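Putative peptidase (Clostridium acetobutylicum, PDB 3K9T) binds one zinc ion per subunit and probably acts in the biosynthesis of modified polysaccharides, its aminopeptidase-like domain not being expected to cleave peptides. Local coordinates at residues 192-197 with 332-337; 258-263 with 339-344. One frame throughout, in Å; residues are numbered along the deposited sequence. Where two conformers were deposited one is given.

Both contacts belong to the aminopeptidase-like domain and share helix 336-355. Contact 1 takes in the residues leading into that helix and its first two residues. The second segment of contact 2, 339-344, follows after a gap of one residue. The contact centres lie about 12 Å apart. Along the chain the order is 192-197, 258-263, 332-337, 339-344, so the two pairings interleave. Contact 1 involves 192-197, which leads into helix 194-211 and carries the zinc ligand D196. Contact 2 reaches strand 260-263 of the eight-stranded mixed sheet, away from the zinc. The residues just before helix 336-355 thus pack on the metal-bearing segment, and D341, within it, pairs with the sheet.

Contact 1 of 2, residues 192-197 with 332-337; sequences SMCNDN and CYMNKD. With ZN (zinc ion), chain B.
C194 packs its CB against the side chain of selenomethionine M334, with CB to CG at 3.5 Å. Its SG stays beside the backbone N and is farther off, 4.1 Å from M334 CG. I23 of helix 12-26 also packs on C194, and it touches M334 too. N195 comes next and meets two side chains. The M334 chain is bent at chi2 (-61°) and chi3 (88°). These bends carry its methyl CE to the N195 backbone, 3.2 Å from N195 N, and to 3.5 Å from N195 OD1. On its other neighbour, N195 CB sits at the edge of the Y333 ring, near the ring plane, 3.6 Å from CE2. The N195 amide stands almost upright to that ring, with the planes 87° apart. The amide's polar partners lie outside the two segments: OD1 accepts from G255 N, and ND2 bonds to D256 OD1. D196 follows and takes no part in the packing. Its OD2 binds the zinc ion at 1.9 Å, together with H190 and H325, and its OD1 is hydrogen-bonded to Y187. D329 holds the backbone N of both N195 and D196. No hydrogen bond joins the two segments. Van der Waals packing, apolar at C194 and M334, therefore backs the residues just before the zinc ligand, while polar bonds to other parts of the chain fix the N195 amide and the D196 carboxylate.

Contact 2 of 2, residues 258-263 with 339-344; sequences GIKNYK and LADSYK
K260 and D341 carry this contact through a salt bridge. The tight part is the meeting of K260 NZ with D341 OD2, a short hydrogen bond of 2.5 Å. NZ comes to the syn side of OD2, 15° out of the carboxylate plane. The lysine chain bends at chi3 (-76°) and chi4 (-65°). It curls around the acceptor, so that K260 CD also lies 3.3 Å from D341 OD2. The two side chains cross at about a right angle. R316 makes a second salt bridge to OD2, and this oxygen is therefore shared by two cations. Both would be expected to favour the charged carboxylate.

The looser side is at D341 OD1, which K260 does not bond directly. A water spans the gap: it accepts from K260 NZ at 2.7 Å and donates to D341 OD1.

The backbones stay apart, with K260 CA and S342 CA nearest at 7.6 Å. K260 also packs on L280 of helix 271-282. The contact is a water-assisted salt bridge joining helix 336-355 to strand 260-263 in the mixed sheet of the alpha/beta aminopeptidase-like domain.

Contact 1 of 2, residues 192-197 with 332-337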
loop_
_atom_site.group_PDB
_atom_site.type_symbol
_atom_site.label_atom_id
_atom_site.label_comp_id
_atom_site.label_asym_id
_atom_site.label_seq_id
_atom_site.Cartn_x
_atom_site.Cartn_y
_atom_site.Cartn_z
ATOM N N SER A 192 -26.087 31.865 -18.695
ATOM C CA SER A 192 -26.355 32.451 -17.348
ATOM C C SER A 192 -26.453 31.419 -16.216
ATOM O O SER A 192 -27.527 31.165 -15.664
ATOM C CB SER A 192 -27.626 33.319 -17.358
ATOM O OG SER A 192 -27.527 34.370 -18.296
HETATM N N MSE A 193 -25.313 30.809 -15.911
HETATM C CA MSE A 193 -25.140 29.932 -14.758
HETATM C C MSE A 193 -23.789 30.322 -14.139
HETATM O O MSE A 193 -22.830 30.641 -14.862
HETATM C CB MSE A 193 -25.174 28.459 -15.157
HETATM C CG MSE A 193 -26.545 27.983 -15.706
HETATM SE SE MSE A 193 -26.315 26.310 -16.573
HETATM C CE MSE A 193 -25.439 26.937 -18.228
ATOM N N CYS A 194 -23.734 30.299 -12.810
ATOM C CA CYS A 194 -22.610 30.815 -12.073
ATOM C C CYS A 194 -21.488 29.811 -11.737
ATOM O O CYS A 194 -20.386 29.997 -12.194
ATOM C CB CYS A 194 -23.130 31.513 -10.815
ATOM S SG CYS A 194 -24.080 33.015 -11.211
ATOM N N ASN A 195 -21.748 28.767 -10.955
ATOM C CA ASN A 195 -20.703 27.819 -10.596
ATOM C C ASN A 195 -20.150 27.124 -11.848
ATOM O O ASN A 195 -18.922 27.042 -12.068
ATOM C CB ASN A 195 -21.182 26.802 -9.548
ATOM C CG ASN A 195 -20.054 26.417 -8.528
ATOM O OD1 ASN A 195 -19.162 27.213 -8.257
ATOM N ND2 ASN A 195 -20.121 25.209 -7.968
ATOM N N ASP A 196 -21.062 26.691 -12.710
ATOM C CA ASP A 196 -20.707 26.074 -13.988
ATOM C C ASP A 196 -21.219 26.987 -15.139
ATOM O O ASP A 196 -22.379 26.857 -15.512
ATOM C CB ASP A 196 -21.338 24.676 -14.033
ATOM C CG ASP A 196 -21.108 23.972 -15.343
ATOM O OD1 ASP A 196 -20.091 24.280 -15.987
ATOM O OD2 ASP A 196 -21.945 23.125 -15.749
ATOM N N ASN A 197 -20.408 27.917 -15.695
ATOM C CA ASN A 197 -18.991 28.130 -15.327
ATOM C C ASN A 197 -18.467 29.562 -15.394
ATOM O O ASN A 197 -17.363 29.796 -15.932
ATOM C CB ASN A 197 -18.035 27.246 -16.162
ATOM C CG ASN A 197 -16.578 27.355 -15.698
ATOM O OD1 ASN A 197 -16.294 27.458 -14.499
ATOM N ND2 ASN A 197 -15.647 27.358 -16.656
ATOM N N CYS A 332 -26.863 34.091 -6.268
ATOM C CA CYS A 332 -26.945 33.797 -4.835
ATOM C C CYS A 332 -26.312 32.463 -4.475
ATOM O O CYS A 332 -26.064 32.195 -3.316
ATOM C CB CYS A 332 -28.380 33.884 -4.328
ATOM S SG CYS A 332 -28.754 35.558 -3.759
ATOM N N TYR A 333 -26.017 31.643 -5.478
ATOM C CA TYR A 333 -25.318 30.373 -5.246
ATOM C C TYR A 333 -23.799 30.580 -5.118
ATOM O O TYR A 333 -23.108 29.769 -4.497
ATOM C CB TYR A 333 -25.685 29.335 -6.335
ATOM C CG TYR A 333 -25.045 27.987 -6.160
ATOM C CD1 TYR A 333 -25.234 27.237 -5.000
ATOM C CD2 TYR A 333 -24.202 27.464 -7.148
ATOM C CE1 TYR A 333 -24.597 25.972 -4.836
ATOM C CE2 TYR A 333 -23.590 26.219 -6.998
ATOM C CZ TYR A 333 -23.801 25.477 -5.846
ATOM O OH TYR A 333 -23.187 24.261 -5.696
HETATM N N MSE A 334 -23.299 31.658 -5.715
HETATM C CA MSE A 334 -21.930 32.105 -5.510
HETATM C C MSE A 334 -21.768 32.580 -4.035
HETATM O O MSE A 334 -22.639 33.218 -3.466
HETATM C CB MSE A 334 -21.611 33.271 -6.448
HETATM C CG MSE A 334 -21.668 32.957 -7.935
HETATM SE SE MSE A 334 -20.348 31.566 -8.270
HETATM C CE MSE A 334 -21.325 29.893 -7.965
ATOM N N ASN A 335 -20.648 32.234 -3.434
ATOM C CA ASN A 335 -20.302 32.597 -2.073
ATOM C C ASN A 335 -18.935 33.314 -2.097
ATOM O O ASN A 335 -17.976 32.769 -2.622
ATOM C CB ASN A 335 -20.213 31.317 -1.254
ATOM C CG ASN A 335 -19.813 31.565 0.144
ATOM O OD1 ASN A 335 -18.626 31.755 0.455
ATOM N ND2 ASN A 335 -20.797 31.568 1.023
ATOM N N LYS A 336 -18.842 34.518 -1.539
ATOM C CA LYS A 336 -17.603 35.309 -1.650
ATOM C C LYS A 336 -16.400 34.661 -1.002
ATOM O O LYS A 336 -15.285 34.723 -1.543
ATOM C CB LYS A 336 -17.803 36.738 -1.136
ATOM C CG LYS A 336 -18.658 37.541 -2.128
ATOM C CD LYS A 336 -18.886 38.978 -1.724
ATOM C CE LYS A 336 -19.629 39.710 -2.828
ATOM N NZ LYS A 336 -20.225 40.999 -2.410
ATOM N N ASP A 337 -16.642 34.008 0.125
ATOM C CA ASP A 337 -15.599 33.318 0.878
ATOM C C ASP A 337 -15.137 32.089 0.150
ATOM O O ASP A 337 -13.968 31.705 0.250
ATOM C CB ASP A 337 -16.113 32.955 2.267
ATOM C CG ASP A 337 -16.376 34.208 3.137
ATOM O OD1 ASP A 337 -15.555 35.146 3.087
ATOM O OD2 ASP A 337 -17.404 34.261 3.844
HETATM ZN ZN ZN B . -21.891 22.309 -17.510
#

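Contact 2 of 2, residues 258-263 with 339-344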
loop_
_atom_site.group_PDB
_atom_site.type_symbol
_atom_site.label_atom_id
_atom_site.label_comp_id
_atom_site.label_asym_id
_atom_site.label_seq_id
_atom_site.Cartn_x
_atom_site.Cartn_y
_atom_site.Cartn_z
ATOM N N GLY A 258 -19.410 25.070 -0.682
ATOM C CA GLY A 258 -18.912 23.743 -0.300
ATOM C C GLY A 258 -17.416 23.565 -0.156
ATOM O O GLY A 258 -16.645 24.489 -0.366
ATOM N N ILE A 259 -16.998 22.347 0.170
ATOM C CA ILE A 259 -15.589 22.059 0.361
ATOM C C ILE A 259 -14.868 21.966 -1.018
ATOM O O ILE A 259 -15.516 21.811 -2.054
ATOM C CB ILE A 259 -15.363 20.755 1.215
ATOM C CG1 ILE A 259 -15.889 19.517 0.503
ATOM C CG2 ILE A 259 -16.000 20.865 2.644
ATOM C CD1 ILE A 259 -15.167 18.183 0.930
ATOM N N LYS A 260 -13.535 22.074 -1.007
ATOM C CA LYS A 260 -12.713 21.911 -2.220
ATOM C C LYS A 260 -12.617 20.447 -2.630
ATOM O O LYS A 260 -12.625 19.541 -1.796
ATOM C CB LYS A 260 -11.303 22.489 -2.014
ATOM C CG LYS A 260 -11.257 24.049 -1.829
ATOM C CD LYS A 260 -9.862 24.552 -1.513
ATOM C CE LYS A 260 -9.468 24.265 -0.081
ATOM N NZ LYS A 260 -10.308 25.010 0.872
ATOM N N ASN A 261 -12.584 20.237 -3.936
ATOM C CA ASN A 261 -12.440 18.944 -4.544
ATOM C C ASN A 261 -11.334 18.976 -5.587
ATOM O O ASN A 261 -11.343 19.811 -6.474
ATOM C CB ASN A 261 -13.733 18.562 -5.257
ATOM C CG ASN A 261 -14.808 18.054 -4.314
ATOM O OD1 ASN A 261 -14.836 16.882 -4.010
ATOM N ND2 ASN A 261 -15.710 18.933 -3.879
ATOM N N TYR A 262 -10.398 18.040 -5.499
ATOM C CA TYR A 262 -9.343 17.899 -6.508
ATOM C C TYR A 262 -9.456 16.617 -7.297
ATOM O O TYR A 262 -9.421 15.528 -6.733
ATOM C CB TYR A 262 -7.955 17.926 -5.877
ATOM C CG TYR A 262 -6.867 17.775 -6.916
ATOM C CD1 TYR A 262 -6.710 18.717 -7.933
ATOM C CD2 TYR A 262 -5.992 16.710 -6.883
ATOM C CE1 TYR A 262 -5.694 18.602 -8.897
ATOM C CE2 TYR A 262 -4.965 16.579 -7.847
ATOM C CZ TYR A 262 -4.822 17.525 -8.845
ATOM O OH TYR A 262 -3.815 17.372 -9.786
ATOM N N LYS A 263 -9.580 16.749 -8.610
ATOM C CA LYS A 263 -9.519 15.603 -9.517
ATOM C C LYS A 263 -8.078 15.485 -9.996
ATOM O O LYS A 263 -7.501 16.420 -10.550
ATOM C CB LYS A 263 -10.476 15.769 -10.698
ATOM C CG LYS A 263 -10.408 14.688 -11.769
ATOM C CD LYS A 263 -11.482 14.943 -12.837
ATOM C CE LYS A 263 -11.419 13.955 -14.004
ATOM N NZ LYS A 263 -12.583 14.126 -14.928
ATOM N N LEU A 339 -15.236 31.810 -3.269
ATOM C CA LEU A 339 -14.417 32.374 -4.335
ATOM C C LEU A 339 -13.062 32.835 -3.789
ATOM O O LEU A 339 -11.995 32.492 -4.348
ATOM C CB LEU A 339 -15.154 33.509 -4.978
ATOM C CG LEU A 339 -16.349 33.062 -5.800
ATOM C CD1 LEU A 339 -17.285 34.257 -5.938
ATOM C CD2 LEU A 339 -15.915 32.477 -7.163
ATOM N N ALA A 340 -13.092 33.551 -2.669
ATOM C CA ALA A 340 -11.857 33.963 -1.990
ATOM C C ALA A 340 -10.969 32.762 -1.687
ATOM O O ALA A 340 -9.757 32.795 -1.930
ATOM C CB ALA A 340 -12.187 34.707 -0.687
ATOM N N ASP A 341 -11.571 31.697 -1.164
ATOM C CA ASP A 341 -10.794 30.530 -0.764
ATOM C C ASP A 341 -10.238 29.768 -1.954
ATOM O O ASP A 341 -9.107 29.285 -1.917
ATOM C CB ASP A 341 -11.608 29.583 0.103
ATOM C CG ASP A 341 -10.784 28.398 0.593
ATOM O OD1 ASP A 341 -9.989 28.564 1.542
ATOM O OD2 ASP A 341 -10.927 27.300 0.019
ATOM N N SER A 342 -11.039 29.603 -2.991
ATOM C CA SER A 342 -10.530 28.965 -4.207
ATOM C C SER A 342 -9.346 29.761 -4.808
ATOM O O SER A 342 -8.371 29.200 -5.248
ATOM C CB SER A 342 -11.647 28.824 -5.223
ATOM O OG SER A 342 -12.693 28.011 -4.712
ATOM N N TYR A 343 -9.431 31.079 -4.799
ATOM C CA TYR A 343 -8.369 31.914 -5.351
ATOM C C TYR A 343 -7.085 31.805 -4.527
ATOM O O TYR A 343 -6.007 31.639 -5.070
ATOM C CB TYR A 343 -8.893 33.329 -5.405
ATOM C CG TYR A 343 -7.902 34.453 -5.536
ATOM C CD1 TYR A 343 -7.431 34.851 -6.777
ATOM C CD2 TYR A 343 -7.520 35.190 -4.420
ATOM C CE1 TYR A 343 -6.573 35.915 -6.903
ATOM C CE2 TYR A 343 -6.642 36.265 -4.540
ATOM C CZ TYR A 343 -6.185 36.623 -5.785
ATOM O OH TYR A 343 -5.341 37.690 -5.921
ATOM N N LYS A 344 -7.231 31.910 -3.215
ATOM C CA LYS A 344 -6.140 31.709 -2.264
ATOM C C LYS A 344 -5.469 30.334 -2.495
ATOM O O LYS A 344 -4.229 30.206 -2.521
ATOM C CB LYS A 344 -6.720 31.860 -0.838
ATOM C CG LYS A 344 -5.839 31.464 0.334
ATOM C CD LYS A 344 -6.262 32.204 1.624
ATOM C CE LYS A 344 -7.305 31.473 2.451
ATOM N NZ LYS A 344 -6.686 30.374 3.219
HETATM O O HOH W 1 -8.690 26.420 2.537
#